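Local coordinates for protein sulfate adenylyltransferase (Allochromatium vinosum, PDB 4DNX) that catalyses the reaction of sulfate with ATP to give adenosine 5'-phosphosulfate and diphosphate, at residues G42-L47 and P110-M115. Residues are numbered along the deposited sequence; the frame is centred on the assembly and turned at random.
Sequences GNAVML and PVLAVM
A small apolar helix-on-sheet contact, made by L112 against A44 and V45, joins helix 38-48 to strand 111-116 in the buried interior of the N-terminal PUA-like domain. L112 is the only residue of 110-115 with an atom within 4.5 Å of 42-47, and its two methyls divide between neighbouring helix residues. CD2 of L112 lies 4.0 Å from CB of A44, whereas CD1 of L112 reaches CG2 of V45 at 4.2 Å; the side chains of V45 and L112 cross at about a right angle. With CG anti to the backbone N (chi1 172°), the isobutyl group of L112 extends from the strand to the helix. V45 meets it with the branch beside its own backbone N; the other branch, CG1, is anti to that N. The strand is irregular here: L112 and A113 both make backbone hydrogen bonds with L101 of the antiparallel strand 98-102, two residues opposite one, a classic beta bulge. The backbone angles of L112 (phi/psi -102/-34°) suit its first position, and both bulge residues direct CB to the helix. A113 adds a little cover from farther off: its CB stays 4.9 Å from CB of A44, although the CA atoms of A44 and A113 are the nearest such pair across the segments, at 7.5 Å. The methyl of A44 also touches I161 of strand 155-163, a residue packed by L47 and M115 as well, extending the apolar layer between helix and mixed sheet.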
loop_
_atom_site.group_PDB
_atom_site.type_symbol
_atom_site.label_atom_id
_atom_site.label_comp_id
_atom_site.label_asym_id
_atom_site.label_seq_id
_atom_site.Cartn_x
_atom_site.Cartn_y
_atom_site.Cartn_z
ATOM N N GLY A 42 -5.700 -3.585 -17.264
ATOM C CA GLY A 42 -5.656 -4.513 -16.117
ATOM C C GLY A 42 -4.505 -5.499 -16.269
ATOM O O GLY A 42 -3.816 -5.843 -15.295
ATOM N N ASN A 43 -4.293 -5.958 -17.493
ATOM C CA ASN A 43 -3.189 -6.879 -17.798
ATOM C C ASN A 43 -1.885 -6.154 -17.415
ATOM O O ASN A 43 -0.964 -6.754 -16.793
ATOM C CB ASN A 43 -3.144 -7.196 -19.316
ATOM C CG ASN A 43 -4.229 -8.200 -19.783
ATOM O OD1 ASN A 43 -4.837 -8.895 -18.982
ATOM N ND2 ASN A 43 -4.424 -8.287 -21.100
ATOM N N ALA A 44 -1.788 -4.858 -17.735
ATOM C CA ALA A 44 -0.554 -4.108 -17.450
ATOM C C ALA A 44 -0.331 -3.894 -15.966
ATOM O O ALA A 44 0.787 -3.951 -15.487
ATOM C CB ALA A 44 -0.568 -2.718 -18.179
ATOM N N VAL A 45 -1.422 -3.640 -15.237
ATOM C CA VAL A 45 -1.317 -3.457 -13.775
ATOM C C VAL A 45 -0.861 -4.778 -13.134
ATOM O O VAL A 45 0.048 -4.743 -12.241
ATOM C CB VAL A 45 -2.641 -2.960 -13.175
ATOM C CG1 VAL A 45 -2.565 -2.994 -11.640
ATOM C CG2 VAL A 45 -2.896 -1.539 -13.589
ATOM N N MET A 46 -1.432 -5.910 -13.588
ATOM C CA MET A 46 -1.084 -7.244 -13.027
ATOM C C MET A 46 0.395 -7.553 -13.355
ATOM O O MET A 46 1.135 -8.076 -12.504
ATOM C CB MET A 46 -2.015 -8.370 -13.534
ATOM C CG MET A 46 -3.483 -8.207 -13.053
ATOM S SD MET A 46 -3.604 -8.577 -11.261
ATOM C CE MET A 46 -3.689 -10.322 -11.318
ATOM N N LEU A 47 0.819 -7.233 -14.572
ATOM C CA LEU A 47 2.247 -7.395 -14.909
ATOM C C LEU A 47 3.151 -6.489 -14.043
ATOM O O LEU A 47 4.238 -6.918 -13.565
ATOM C CB LEU A 47 2.444 -7.023 -16.404
ATOM C CG LEU A 47 2.022 -8.165 -17.367
ATOM C CD1 LEU A 47 1.854 -7.537 -18.766
ATOM C CD2 LEU A 47 3.068 -9.272 -17.353
ATOM N N PRO A 110 -4.019 9.441 -18.454
ATOM C CA PRO A 110 -2.553 9.522 -18.162
ATOM C C PRO A 110 -1.791 8.290 -18.631
ATOM O O PRO A 110 -2.352 7.204 -18.874
ATOM C CB PRO A 110 -2.526 9.530 -16.634
ATOM C CG PRO A 110 -3.750 8.739 -16.223
ATOM C CD PRO A 110 -4.797 9.292 -17.209
ATOM N N VAL A 111 -0.478 8.445 -18.780
ATOM C CA VAL A 111 0.338 7.292 -19.138
ATOM C C VAL A 111 0.377 6.244 -18.047
ATOM O O VAL A 111 0.642 6.554 -16.858
ATOM C CB VAL A 111 1.802 7.760 -19.416
ATOM C CG1 VAL A 111 2.668 6.529 -19.737
ATOM C CG2 VAL A 111 1.828 8.743 -20.597
ATOM N N LEU A 112 0.122 4.995 -18.441
ATOM C CA LEU A 112 0.145 3.841 -17.511
ATOM C C LEU A 112 1.462 3.041 -17.661
ATOM O O LEU A 112 2.021 2.542 -16.671
ATOM C CB LEU A 112 -1.064 2.926 -17.791
ATOM C CG LEU A 112 -1.182 1.576 -17.088
ATOM C CD1 LEU A 112 -1.228 1.752 -15.579
ATOM C CD2 LEU A 112 -2.413 0.805 -17.571
ATOM N N ALA A 113 1.999 2.977 -18.887
ATOM C CA ALA A 113 3.193 2.130 -19.140
ATOM C C ALA A 113 3.852 2.627 -20.419
ATOM O O ALA A 113 3.233 3.334 -21.206
ATOM C CB ALA A 113 2.790 0.642 -19.327
ATOM N N VAL A 114 5.132 2.274 -20.557
ATOM C CA VAL A 114 5.889 2.513 -21.784
ATOM C C VAL A 114 6.150 1.132 -22.402
ATOM O O VAL A 114 6.513 0.186 -21.697
ATOM C CB VAL A 114 7.231 3.224 -21.439
ATOM C CG1 VAL A 114 8.103 3.354 -22.678
ATOM C CG2 VAL A 114 6.957 4.595 -20.869
ATOM N N MET A 115 5.995 1.015 -23.717
ATOM C CA MET A 115 6.107 -0.291 -24.366
ATOM C C MET A 115 7.104 -0.214 -25.494
ATOM O O MET A 115 7.110 0.769 -26.234
ATOM C CB MET A 115 4.737 -0.686 -24.938
ATOM C CG MET A 115 4.727 -2.022 -25.624
ATOM S SD MET A 115 2.966 -2.363 -26.025
ATOM C CE MET A 115 3.180 -3.935 -26.784
#